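Local coordinates for putative phenazine biosynthesis PhzC/PhzF protein (Clostridium difficile, PDB 4DUN) that is a putative phenazine-biosynthesis protein of the PhzF family, probably an isomerase, at residues G175-A180 against C208-Y213; K222-Q227 against G232-C237. All blocks are in the same frame, centred on the assembly; numbering follows the deposited sequence. Where two conformers were deposited one is given.

Contact 1. Residues G175-A180 against C208-Y213; sequences GIIITA and CNLIPY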
loop_
_atom_site.group_PDB
_atom_site.type_symbol
_atom_site.label_atom_id
_atom_site.label_comp_id
_atom_site.label_asym_id
_atom_site.label_seq_id
_atom_site.Cartn_x
_atom_site.Cartn_y
_atom_site.Cartn_z
ATOM N N GLY A 175 1.600 15.256 -15.561
ATOM C CA GLY A 175 0.300 14.998 -14.965
ATOM C C GLY A 175 -0.800 15.766 -15.664
ATOM O O GLY A 175 -0.538 16.681 -16.452
ATOM N N ILE A 176 -2.039 15.387 -15.377
ATOM C CA ILE A 176 -3.228 16.019 -15.945
ATOM C C ILE A 176 -3.987 16.656 -14.796
ATOM O O ILE A 176 -4.425 15.954 -13.876
ATOM C CB ILE A 176 -4.122 15.014 -16.744
ATOM C CG1 ILE A 176 -3.310 14.155 -17.769
ATOM C CG2 ILE A 176 -5.334 15.713 -17.374
ATOM C CD1 ILE A 176 -2.521 14.924 -18.893
ATOM N N ILE A 177 -4.166 17.976 -14.880
ATOM C CA ILE A 177 -4.867 18.755 -13.871
ATOM C C ILE A 177 -6.229 19.198 -14.409
ATOM O O ILE A 177 -6.313 19.702 -15.537
ATOM C CB ILE A 177 -4.018 20.006 -13.463
ATOM C CG1 ILE A 177 -2.632 19.631 -12.869
ATOM C CG2 ILE A 177 -4.801 20.959 -12.518
ATOM C CD1 ILE A 177 -1.677 20.818 -12.823
ATOM N N ILE A 178 -7.278 19.061 -13.588
ATOM C CA ILE A 178 -8.583 19.621 -13.893
ATOM C C ILE A 178 -8.833 20.673 -12.805
ATOM O O ILE A 178 -8.468 20.451 -11.654
ATOM C CB ILE A 178 -9.724 18.582 -14.060
ATOM C CG1 ILE A 178 -9.936 17.749 -12.770
ATOM C CG2 ILE A 178 -9.498 17.702 -15.301
ATOM C CD1 ILE A 178 -11.203 16.843 -12.789
ATOM N N THR A 179 -9.340 21.854 -13.170
ATOM C CA THR A 179 -9.508 22.918 -12.171
ATOM C C THR A 179 -10.778 23.719 -12.442
ATOM O O THR A 179 -11.240 23.763 -13.577
ATOM C CB THR A 179 -8.237 23.835 -12.150
ATOM O OG1 THR A 179 -8.312 24.741 -11.054
ATOM C CG2 THR A 179 -8.049 24.630 -13.446
ATOM N N ALA A 180 -11.338 24.354 -11.393
ATOM C CA ALA A 180 -12.518 25.230 -11.516
ATOM C C ALA A 180 -12.603 26.113 -10.292
ATOM O O ALA A 180 -11.856 25.884 -9.336
ATOM C CB ALA A 180 -13.798 24.394 -11.648
ATOM N N CYS A 208 2.077 25.844 -8.286
ATOM C CA CYS A 208 3.000 26.781 -8.957
ATOM C C CYS A 208 2.310 27.441 -10.149
ATOM O O CYS A 208 2.606 28.587 -10.462
ATOM C CB CYS A 208 4.264 26.064 -9.406
ATOM S SG CYS A 208 5.267 25.484 -8.032
ATOM N N ASN A 209 1.429 26.692 -10.835
ATOM C CA ASN A 209 0.647 27.182 -11.967
ATOM C C ASN A 209 -0.710 27.694 -11.537
ATOM O O ASN A 209 -1.174 28.695 -12.071
ATOM C CB ASN A 209 0.397 26.080 -13.002
ATOM C CG ASN A 209 1.588 25.293 -13.487
ATOM O OD1 ASN A 209 1.499 24.077 -13.625
ATOM N ND2 ASN A 209 2.686 25.957 -13.851
ATOM N N LEU A 210 -1.401 26.951 -10.652
ATOM C CA LEU A 210 -2.778 27.274 -10.290
ATOM C C LEU A 210 -2.881 28.591 -9.557
ATOM O O LEU A 210 -3.827 29.342 -9.813
ATOM C CB LEU A 210 -3.435 26.139 -9.467
ATOM C CG LEU A 210 -3.649 24.809 -10.215
ATOM C CD1 LEU A 210 -4.097 23.710 -9.243
ATOM C CD2 LEU A 210 -4.667 24.959 -11.400
ATOM N N ILE A 211 -1.896 28.907 -8.692
ATOM C CA ILE A 211 -1.910 30.155 -7.912
ATOM C C ILE A 211 -1.823 31.381 -8.858
ATOM O O ILE A 211 -2.750 32.190 -8.785
ATOM C CB ILE A 211 -0.849 30.192 -6.796
ATOM C CG1 ILE A 211 -1.186 29.129 -5.692
ATOM C CG2 ILE A 211 -0.709 31.607 -6.214
ATOM C CD1 ILE A 211 -0.043 28.906 -4.670
ATOM N N PRO A 212 -0.795 31.568 -9.746
ATOM C CA PRO A 212 -0.805 32.764 -10.616
ATOM C C PRO A 212 -2.036 32.794 -11.511
ATOM O O PRO A 212 -2.594 33.869 -11.734
ATOM C CB PRO A 212 0.486 32.635 -11.446
ATOM C CG PRO A 212 0.867 31.177 -11.352
ATOM C CD PRO A 212 0.420 30.757 -9.974
ATOM N N TYR A 213 -2.473 31.637 -11.998
ATOM C CA TYR A 213 -3.653 31.620 -12.849
ATOM C C TYR A 213 -4.945 32.081 -12.168
ATOM O O TYR A 213 -5.636 32.939 -12.690
ATOM C CB TYR A 213 -3.886 30.239 -13.466
ATOM C CG TYR A 213 -5.191 30.200 -14.211
ATOM C CD1 TYR A 213 -5.290 30.702 -15.497
ATOM C CD2 TYR A 213 -6.337 29.730 -13.607
ATOM C CE1 TYR A 213 -6.500 30.704 -16.171
ATOM C CE2 TYR A 213 -7.540 29.726 -14.263
ATOM C CZ TYR A 213 -7.626 30.212 -15.547
ATOM O OH TYR A 213 -8.845 30.207 -16.189
#
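Thr179 on strand 176-181 and Leu210 on helix 207-218 are the nearest backbone neighbours, with CA atoms 8.2 Å apart. No hydrogen bond joins the two segments, so side chains bridge the gap. Leu210 does most of this with one methyl, CD2. Its CG stands anti to the carbonyl carbon (chi1 -66°), which carries the branch toward the strand. Leu210 CD2 lies 3.7 Å from Thr179 OG1. The same CD2 is 3.8 Å from Thr179 CB, and it also touches CG2, so the threonine meets it with its whole branch point. Next along this face of the strand, Ile177 CG2 reaches Leu210 CD2 at 4.2 Å. Ile177 and Thr179 run toward the helix while Leu210 runs toward the strand, and the side chains overlap flank to flank. The hydroxyl of Thr179 is buried but satisfied: it donates to Val188 O and accepts from Trp214 NE1. These two bonds fix the rotation of the group against which the leucine methyl rests. Phe187 and Ser189 of strand 187-193 also touch Leu210. The contact is van der Waals packing between a helix and the inner face of a curved sheet, consistent with the helix-filled barrel of the PhzF and diaminopimelate epimerase fold.

Contact 2. Residues K222-Q227 against G232-C237; sequences KMVAAQ and GGIIQC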
loop_
_atom_site.group_PDB
_atom_site.type_symbol
_atom_site.label_atom_id
_atom_site.label_comp_id
_atom_site.label_asym_id
_atom_site.label_seq_id
_atom_site.Cartn_x
_atom_site.Cartn_y
_atom_site.Cartn_z
ATOM N N LYS A 222 -4.047 36.271 -1.764
ATOM C CA LYS A 222 -4.189 35.212 -0.762
ATOM C C LYS A 222 -5.443 34.447 -1.069
ATOM O O LYS A 222 -6.509 35.052 -1.209
ATOM C CB LYS A 222 -4.244 35.778 0.660
ATOM C CG LYS A 222 -2.907 36.271 1.196
ATOM C CD LYS A 222 -2.995 36.690 2.666
ATOM C CE LYS A 222 -2.962 35.530 3.636
ATOM N NZ LYS A 222 -3.052 35.995 5.044
ATOM N N MET A 223 -5.322 33.130 -1.203
ATOM C CA MET A 223 -6.440 32.259 -1.558
ATOM C C MET A 223 -6.378 30.947 -0.829
ATOM O O MET A 223 -5.322 30.572 -0.300
ATOM C CB MET A 223 -6.415 31.959 -3.085
ATOM C CG MET A 223 -6.648 33.164 -3.977
ATOM S SD MET A 223 -6.394 32.781 -5.729
ATOM C CE MET A 223 -4.565 32.724 -5.785
ATOM N N VAL A 224 -7.508 30.230 -0.801
ATOM C CA VAL A 224 -7.565 28.880 -0.261
ATOM C C VAL A 224 -8.004 27.983 -1.421
ATOM O O VAL A 224 -8.887 28.354 -2.203
ATOM C CB VAL A 224 -8.427 28.713 1.027
ATOM C CG1 VAL A 224 -9.926 28.867 0.750
ATOM C CG2 VAL A 224 -8.122 27.378 1.717
ATOM N N ALA A 225 -7.338 26.841 -1.560
ATOM C CA ALA A 225 -7.616 25.863 -2.610
ATOM C C ALA A 225 -7.932 24.522 -1.992
ATOM O O ALA A 225 -7.433 24.191 -0.913
ATOM C CB ALA A 225 -6.412 25.733 -3.536
ATOM N N ALA A 226 -8.737 23.743 -2.681
ATOM C CA ALA A 226 -9.024 22.375 -2.257
ATOM C C ALA A 226 -8.612 21.450 -3.374
ATOM O O ALA A 226 -8.712 21.807 -4.552
ATOM C CB ALA A 226 -10.515 22.199 -1.931
ATOM N N GLN A 227 -8.094 20.293 -3.014
ATOM C CA GLN A 227 -7.791 19.236 -3.969
ATOM C C GLN A 227 -8.858 18.196 -3.705
ATOM O O GLN A 227 -8.910 17.650 -2.600
ATOM C CB GLN A 227 -6.352 18.699 -3.845
ATOM C CG GLN A 227 -6.042 17.778 -5.032
ATOM C CD GLN A 227 -4.594 17.756 -5.424
ATOM O OE1 GLN A 227 -3.876 18.766 -5.331
ATOM N NE2 GLN A 227 -4.134 16.600 -5.895
ATOM N N GLY A 232 -8.913 14.076 -0.078
ATOM C CA GLY A 232 -9.085 15.526 -0.091
ATOM C C GLY A 232 -7.983 16.289 0.597
ATOM O O GLY A 232 -7.415 15.836 1.594
ATOM N N GLY A 233 -7.676 17.454 0.055
ATOM C CA GLY A 233 -6.651 18.304 0.640
ATOM C C GLY A 233 -7.033 19.762 0.642
ATOM O O GLY A 233 -7.846 20.192 -0.172
ATOM N N ILE A 234 -6.477 20.505 1.599
ATOM C CA ILE A 234 -6.663 21.946 1.712
ATOM C C ILE A 234 -5.285 22.571 1.619
ATOM O O ILE A 234 -4.367 22.147 2.325
ATOM C CB ILE A 234 -7.421 22.357 3.002
ATOM C CG1 ILE A 234 -8.874 21.766 3.033
ATOM C CG2 ILE A 234 -7.407 23.885 3.183
ATOM C CD1 ILE A 234 -9.899 22.368 1.952
ATOM N N ILE A 235 -5.144 23.562 0.724
ATOM C CA ILE A 235 -3.875 24.240 0.474
ATOM C C ILE A 235 -4.049 25.730 0.635
ATOM O O ILE A 235 -4.877 26.333 -0.066
ATOM C CB ILE A 235 -3.315 23.924 -0.955
ATOM C CG1 ILE A 235 -3.326 22.403 -1.293
ATOM C CG2 ILE A 235 -1.907 24.535 -1.121
ATOM C CD1 ILE A 235 -4.693 21.876 -1.910
ATOM N N GLN A 236 -3.263 26.325 1.533
ATOM C CA GLN A 236 -3.231 27.781 1.726
ATOM C C GLN A 236 -2.265 28.310 0.684
ATOM O O GLN A 236 -1.144 27.784 0.567
ATOM C CB GLN A 236 -2.810 28.194 3.158
ATOM C CG GLN A 236 -3.626 27.575 4.296
ATOM C CD GLN A 236 -5.110 27.821 4.201
ATOM O OE1 GLN A 236 -5.577 28.906 3.824
ATOM N NE2 GLN A 236 -5.885 26.801 4.530
ATOM N N CYS A 237 -2.711 29.301 -0.092
ATOM C CA CYS A 237 -2.012 29.854 -1.251
ATOM C C CYS A 237 -1.771 31.320 -1.102
ATOM O O CYS A 237 -2.691 32.056 -0.729
ATOM C CB CYS A 237 -2.835 29.607 -2.511
ATOM S SG CYS A 237 -3.113 27.863 -2.887
#
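Ala225 O is approached by two groups of the opposite strand. Ile235 N gives it a nearly straight hydrogen bond of 2.9 Å, with 172° at the hydrogen. Ile234 CA adds a CA-H...O contact to Ala225 O at 3.5 Å. Gly233 O has a similar pair of partners. Gln227 N bonds to it from above the carbonyl plane, 35° out of it, and Ala226 CA comes within 3.2 Å of this same Gly233 O. Met223 with Cys237, Ala225 with Ile235 and Gln227 with Gly233 are hydrogen-bonded pairs, with two bonds each. Val224 with Gln236 and Ala226 with Ile234 are the non-hydrogen-bonded pairs between them. The side chains alternate between two faces. On one face, Ala225 CB meets Cys237 SG at 4.0 Å. Ile235 lays CD1 across the neighbouring strand, 3.9 Å from Gln227 N. On the other face, Ile234 CD1 packs on Ala226 CB at 3.9 Å. Gln236 bends at its second torsion (chi2 -56°), which brings its amide beside Val224, pointing the same way. The detail of this pair is uncertain, because Val224 is modelled in two conformers. Gln227 turns its end away from the opposite strand; its OE1 accepts from Thr203 N and its NE2 donates to Asp200 O, so both ends of the buried amide are held. The two strands form a beta hairpin within a larger sheet. Strand 187-193 flanks strand 222-227 in parallel, and strand 244-259 runs antiparallel to strand 233-239. Helix 207-218 packs on the face of Ala225, Ile235 and Cys237, through His207 and Ile211.

Overall arrangement
The two contacts follow one another in the chain, neither nested nor crossed. Contact 1 closes a loop of 27 residues that runs from strand 176-181 through strands 187-193 and 198-200 to helix 207-218. A short connection then leads from the helix into strand 222-227, and contact 2 closes the short hairpin with strand 233-239. Strand 187-193 lies between strands 176-181 and 222-227, so the same curved sheet carries both contacts. The helix also joins them directly: Ile211 O lies 3.5 Å from Met223 CE, and Ile211 CD1 lies 3.6 Å from Cys237 CB. One helix thus ties strand 176-181 to the hairpin across the sheet.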